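Local structure of rhamnose ABC transporter, periplasmic rhamnose-binding protein (Kribbella flavida, 4KVF) at residues Asp121-Thr126 / Cys135-Ile140; Val102-Pro107 / Ser129-Thr134. The protein probably binds a carbohydrate, likely rhamnose, as the extracytoplasmic solute-binding component of an ABC transporter. One frame throughout, in Å; residues are numbered along the deposited sequence.

Contact 1 (Asp121-Thr126 / Cys135-Ile140); sequences DIKVVT and CRDAFI
Val124 is held by Asp137 at both its amide and its carbonyl. Val124 N donates to Asp137 OD2 at 2.9 Å, almost straight at 174°, and the carboxylate uses its anti lone pair. Asp137 N returns a bond of 2.8 Å to Val124 O. Ala138 N adds a weak bond to the same oxygen. Asp137 CG lies beside its own backbone N (chi1 -60°), which brings OD2 to Val124 N. With an alanine here, Val124 N is likely to lose its acceptor, and Arg118 the carboxylate it pairs with through OD1. Further along, Thr126 N binds Ala138 O at 2.9 Å, and Ile140 N binds Thr126 O at 2.8 Å. These are parallel strand bonds. They join strands 123-127 and 138-141 in the six-stranded parallel sheet of one lobe of a periplasmic binding protein. The hydroxyl of Thr126 is hydrogen-bonded to Asp130 OD1, which also forms a salt bridge with Arg136 NE. The apolar contacts fall on both faces. Val125 CG1 meets Ile140 CG1 at 3.6 Å on the face that Ala138 shares, where Ile140 also touches helix 281-296. On the other face, Val124 CG1 packs on Arg136 CB at 3.7 Å, and Thr126 CG2 rests against CB and CG of the same arginine. Thr126 OG1 lies 3.2 Å from Phe139 CD1, with the two side chains crossing at about a right angle.

Contact 2 (Val102-Pro107 / Ser129-Thr134); sequences VAANDP and SDAAKT
Ala104 N donates to Ser129 O at 3.2 Å, and Ala132 N donates to Pro107 O at 2.9 Å. A water joins the loops as well, donating to both Ala104 O and Asp130 O at 2.8 Å each. The two backbone bonds join the loops that follow strands 99-102 and 123-127. The two strands are neighbours in a parallel sheet, so the loops leave its C-terminal edge side by side. This is the edge where periplasmic binding proteins of this fold commonly place their ligand-binding loops. Between the backbone bonds the methyl group of Ala104 points at the other loop. Its CB reaches Ala131 CB at 4.2 Å and also lies against the carbonyl oxygens of Ser129 and Asp130. The ring of Pro107 borders Asp130 O, with CB at 3.9 Å. Ser129 CB closes on Ala104 O at 3.2 Å. Ser129 OG is turned to the side of its own backbone N (chi1 -65°) and stays 4.1 Å from Ala104 O. The hydroxyl is instead hydrogen-bonded to Lys47 NZ. Asp130 CB points away from 102-107. Asp130 OD1 accepts a weak bond from Ala131 N, in addition to its main partners in contact 1. Farther out, Gln85 holds loop 102-107 at two points: its OE1 accepts from Asn105 N while its NE2 donates to Ala103 O.

In the fold
Strand 99-102 comes first along the chain and runs into 102-107, the first half of contact 2. Helix 111-119 then leads to 121-126, where contact 1 begins. Next comes 129-134, which closes contact 2 by returning to the loop 102-107. Finally 135-140 closes contact 1 by pairing with 121-126. The segments alternate, so the two contacts cross. Contact 1 closes a short connection between adjacent parallel strands, and contact 2 joins the loops beyond strands 99-102 and 123-127. A probable backbone bond from Val102 N of contact 2 to Val125 O of contact 1 links them within the sheet. The disulfide Cys111-Cys135 ties the start of helix 111-119 to the first residue of 135-140.

Contact 1 (Asp121-Thr126 / Cys135-Ile140)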
loop_
_atom_site.group_PDB
_atom_site.type_symbol
_atom_site.label_atom_id
_atom_site.label_comp_id
_atom_site.label_asym_id
_atom_site.label_seq_id
_atom_site.Cartn_x
_atom_site.Cartn_y
_atom_site.Cartn_z
ATOM N N ASP A 121 0.005 13.758 25.076
ATOM C CA ASP A 121 -0.732 14.543 24.067
ATOM C C ASP A 121 -0.055 14.547 22.700
ATOM O O ASP A 121 -0.306 15.415 21.858
ATOM C CB ASP A 121 -1.037 15.974 24.540
ATOM C CG ASP A 121 -2.178 16.622 23.753
ATOM O OD1 ASP A 121 -3.206 15.949 23.517
ATOM O OD2 ASP A 121 -2.037 17.797 23.349
ATOM N N ILE A 122 0.791 13.551 22.471
ATOM C CA ILE A 122 1.356 13.352 21.156
ATOM C C ILE A 122 0.335 12.542 20.362
ATOM O O ILE A 122 -0.171 11.541 20.856
ATOM C CB ILE A 122 2.678 12.555 21.239
ATOM C CG1 ILE A 122 3.703 13.321 22.065
ATOM C CG2 ILE A 122 3.226 12.280 19.837
ATOM C CD1 ILE A 122 5.018 12.567 22.298
ATOM N N LYS A 123 0.011 12.981 19.148
ATOM C CA LYS A 123 -0.885 12.191 18.297
ATOM C C LYS A 123 -0.135 11.102 17.544
ATOM O O LYS A 123 0.965 11.313 17.031
ATOM C CB LYS A 123 -1.659 13.100 17.329
ATOM C CG LYS A 123 -2.446 14.206 18.029
ATOM C CD LYS A 123 -3.450 13.647 19.032
ATOM C CE LYS A 123 -3.871 14.708 20.031
ATOM N NZ LYS A 123 -4.860 14.176 21.008
ATOM N N VAL A 124 -0.743 9.923 17.468
ATOM C CA VAL A 124 -0.093 8.786 16.841
ATOM C C VAL A 124 -0.895 8.314 15.635
ATOM O O VAL A 124 -2.060 7.953 15.751
ATOM C CB VAL A 124 0.075 7.624 17.837
ATOM C CG1 VAL A 124 0.596 6.387 17.125
ATOM C CG2 VAL A 124 1.020 8.028 18.957
ATOM N N VAL A 125 -0.255 8.365 14.478
ATOM C CA VAL A 125 -0.844 7.913 13.229
ATOM C C VAL A 125 -0.001 6.761 12.680
ATOM O O VAL A 125 1.189 6.910 12.379
ATOM C CB VAL A 125 -0.849 9.049 12.194
ATOM C CG1 VAL A 125 -1.361 8.546 10.855
ATOM C CG2 VAL A 125 -1.692 10.207 12.697
ATOM N N THR A 126 -0.608 5.595 12.555
ATOM C CA THR A 126 0.103 4.495 11.945
ATOM C C THR A 126 -0.072 4.552 10.431
ATOM O O THR A 126 -0.981 5.209 9.919
ATOM C CB THR A 126 -0.397 3.152 12.482
ATOM O OG1 THR A 126 -1.827 3.144 12.430
ATOM C CG2 THR A 126 0.018 2.982 13.935
ATOM N N CYS A 135 -3.987 1.760 20.420
ATOM C CA CYS A 135 -2.637 2.295 20.608
ATOM C C CYS A 135 -2.282 3.349 19.569
ATOM O O CYS A 135 -1.123 3.722 19.435
ATOM C CB CYS A 135 -1.603 1.167 20.561
ATOM S SG CYS A 135 -2.075 -0.253 21.603
ATOM N N ARG A 136 -3.266 3.795 18.799
ATOM C CA ARG A 136 -3.042 4.906 17.879
ATOM C C ARG A 136 -4.336 5.680 17.625
ATOM O O ARG A 136 -5.431 5.162 17.828
ATOM C CB ARG A 136 -2.430 4.424 16.555
ATOM C CG ARG A 136 -3.417 3.813 15.552
ATOM C CD ARG A 136 -4.024 2.485 15.992
ATOM N NE ARG A 136 -4.811 1.939 14.890
ATOM C CZ ARG A 136 -6.093 2.201 14.662
ATOM N NH1 ARG A 136 -6.778 2.992 15.484
ATOM N NH2 ARG A 136 -6.694 1.669 13.606
ATOM N N ASP A 137 -4.210 6.928 17.185
ATOM C CA ASP A 137 -5.389 7.758 16.940
ATOM C C ASP A 137 -5.998 7.529 15.561
ATOM O O ASP A 137 -7.209 7.622 15.402
ATOM C CB ASP A 137 -5.035 9.232 17.138
ATOM C CG ASP A 137 -4.536 9.510 18.545
ATOM O OD1 ASP A 137 -5.376 9.529 19.473
ATOM O OD2 ASP A 137 -3.312 9.703 18.715
ATOM N N ALA A 138 -5.156 7.219 14.579
ATOM C CA ALA A 138 -5.618 6.942 13.222
ATOM C C ALA A 138 -4.619 6.066 12.482
ATOM O O ALA A 138 -3.439 6.025 12.827
ATOM C CB ALA A 138 -5.847 8.241 12.447
ATOM N N PHE A 139 -5.115 5.371 11.463
ATOM C CA PHE A 139 -4.286 4.498 10.635
ATOM C C PHE A 139 -4.464 4.877 9.178
ATOM O O PHE A 139 -5.590 4.894 8.667
ATOM C CB PHE A 139 -4.686 3.031 10.856
ATOM C CG PHE A 139 -4.127 2.071 9.826
ATOM C CD1 PHE A 139 -2.775 2.034 9.537
ATOM C CD2 PHE A 139 -4.964 1.178 9.180
ATOM C CE1 PHE A 139 -2.271 1.138 8.598
ATOM C CE2 PHE A 139 -4.465 0.276 8.245
ATOM C CZ PHE A 139 -3.121 0.263 7.954
ATOM N N ILE A 140 -3.361 5.192 8.498
ATOM C CA ILE A 140 -3.452 5.483 7.073
ATOM C C ILE A 140 -3.247 4.191 6.287
ATOM O O ILE A 140 -2.153 3.625 6.265
ATOM C CB ILE A 140 -2.409 6.526 6.607
ATOM C CG1 ILE A 140 -2.453 7.767 7.515
ATOM C CG2 ILE A 140 -2.677 6.910 5.134
ATOM C CD1 ILE A 140 -3.862 8.393 7.657
#

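Contact 2 (Val102-Pro107 / Ser129-Thr134)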
loop_
_atom_site.group_PDB
_atom_site.type_symbol
_atom_site.label_atom_id
_atom_site.label_comp_id
_atom_site.label_asym_id
_atom_site.label_seq_id
_atom_site.Cartn_x
_atom_site.Cartn_y
_atom_site.Cartn_z
ATOM N N VAL A 102 4.022 6.236 12.309
ATOM C CA VAL A 102 4.806 5.013 12.451
ATOM C C VAL A 102 4.210 3.820 11.694
ATOM O O VAL A 102 2.995 3.592 11.712
ATOM C CB VAL A 102 4.990 4.669 13.955
ATOM C CG1 VAL A 102 3.633 4.617 14.670
ATOM C CG2 VAL A 102 5.760 3.361 14.133
ATOM N N ALA A 103 5.074 3.056 11.037
ATOM C CA ALA A 103 4.647 1.812 10.400
ATOM C C ALA A 103 5.029 0.694 11.354
ATOM O O ALA A 103 6.191 0.320 11.441
ATOM C CB ALA A 103 5.340 1.625 9.049
ATOM N N ALA A 104 4.046 0.182 12.085
ATOM C CA ALA A 104 4.314 -0.809 13.131
ATOM C C ALA A 104 4.689 -2.189 12.602
ATOM O O ALA A 104 3.943 -2.802 11.834
ATOM C CB ALA A 104 3.090 -0.903 14.082
ATOM N N ASN A 105 5.850 -2.701 13.013
ATOM C CA ASN A 105 6.258 -4.043 12.615
ATOM C C ASN A 105 5.449 -5.122 13.320
ATOM O O ASN A 105 5.170 -6.176 12.754
ATOM C CB ASN A 105 7.746 -4.259 12.887
ATOM C CG ASN A 105 8.627 -3.495 11.921
ATOM O OD1 ASN A 105 8.248 -3.270 10.769
ATOM N ND2 ASN A 105 9.812 -3.097 12.381
ATOM N N ASP A 106 5.089 -4.839 14.568
ATOM C CA ASP A 106 4.240 -5.718 15.365
ATOM C C ASP A 106 3.124 -4.863 15.941
ATOM O O ASP A 106 3.381 -3.776 16.441
ATOM C CB ASP A 106 5.035 -6.365 16.499
ATOM C CG ASP A 106 4.175 -7.269 17.357
ATOM O OD1 ASP A 106 3.919 -8.405 16.930
ATOM O OD2 ASP A 106 3.740 -6.836 18.449
ATOM N N PRO A 107 1.875 -5.338 15.862
ATOM C CA PRO A 107 0.752 -4.494 16.306
ATOM C C PRO A 107 0.758 -4.198 17.809
ATOM O O PRO A 107 0.240 -3.163 18.225
ATOM C CB PRO A 107 -0.483 -5.335 15.962
ATOM C CG PRO A 107 -0.016 -6.317 14.925
ATOM C CD PRO A 107 1.426 -6.593 15.235
ATOM N N SER A 129 1.394 -0.545 7.994
ATOM C CA SER A 129 1.006 -1.624 8.886
ATOM C C SER A 129 0.521 -1.017 10.190
ATOM O O SER A 129 1.174 -0.146 10.764
ATOM C CB SER A 129 2.179 -2.564 9.143
ATOM O OG SER A 129 2.555 -3.221 7.947
ATOM N N ASP A 130 -0.632 -1.487 10.651
ATOM C CA ASP A 130 -1.314 -0.853 11.770
ATOM C C ASP A 130 -0.873 -1.433 13.114
ATOM O O ASP A 130 -0.357 -2.560 13.184
ATOM C CB ASP A 130 -2.821 -1.037 11.577
ATOM C CG ASP A 130 -3.645 -0.090 12.425
ATOM O OD1 ASP A 130 -3.064 0.809 13.079
ATOM O OD2 ASP A 130 -4.878 -0.237 12.390
ATOM N N ALA A 131 -1.078 -0.660 14.178
ATOM C CA ALA A 131 -0.900 -1.160 15.544
ATOM C C ALA A 131 -2.270 -1.581 16.068
ATOM O O ALA A 131 -3.276 -1.376 15.388
ATOM C CB ALA A 131 -0.292 -0.077 16.435
ATOM N N ALA A 132 -2.317 -2.187 17.253
ATOM C CA ALA A 132 -3.600 -2.518 17.864
ATOM C C ALA A 132 -4.440 -1.243 17.929
ATOM O O ALA A 132 -3.902 -0.152 18.134
ATOM C CB ALA A 132 -3.409 -3.107 19.251
ATOM N N LYS A 133 -5.752 -1.381 17.744
ATOM C CA LYS A 133 -6.622 -0.218 17.556
ATOM C C LYS A 133 -6.568 0.777 18.717
ATOM O O LYS A 133 -6.788 1.974 18.532
ATOM C CB LYS A 133 -8.071 -0.655 17.283
ATOM C CG LYS A 133 -8.227 -1.692 16.163
ATOM C CD LYS A 133 -7.650 -1.206 14.834
ATOM C CE LYS A 133 -8.056 -2.101 13.665
ATOM N NZ LYS A 133 -7.538 -3.496 13.774
ATOM N N THR A 134 -6.257 0.273 19.906
ATOM C CA THR A 134 -6.224 1.081 21.124
ATOM C C THR A 134 -4.886 1.769 21.398
ATOM O O THR A 134 -4.680 2.298 22.487
ATOM C CB THR A 134 -6.573 0.221 22.353
ATOM O OG1 THR A 134 -5.699 -0.912 22.395
ATOM C CG2 THR A 134 -8.017 -0.271 22.272
HETATM O O HOH W 1 1.725 -4.320 12.590
#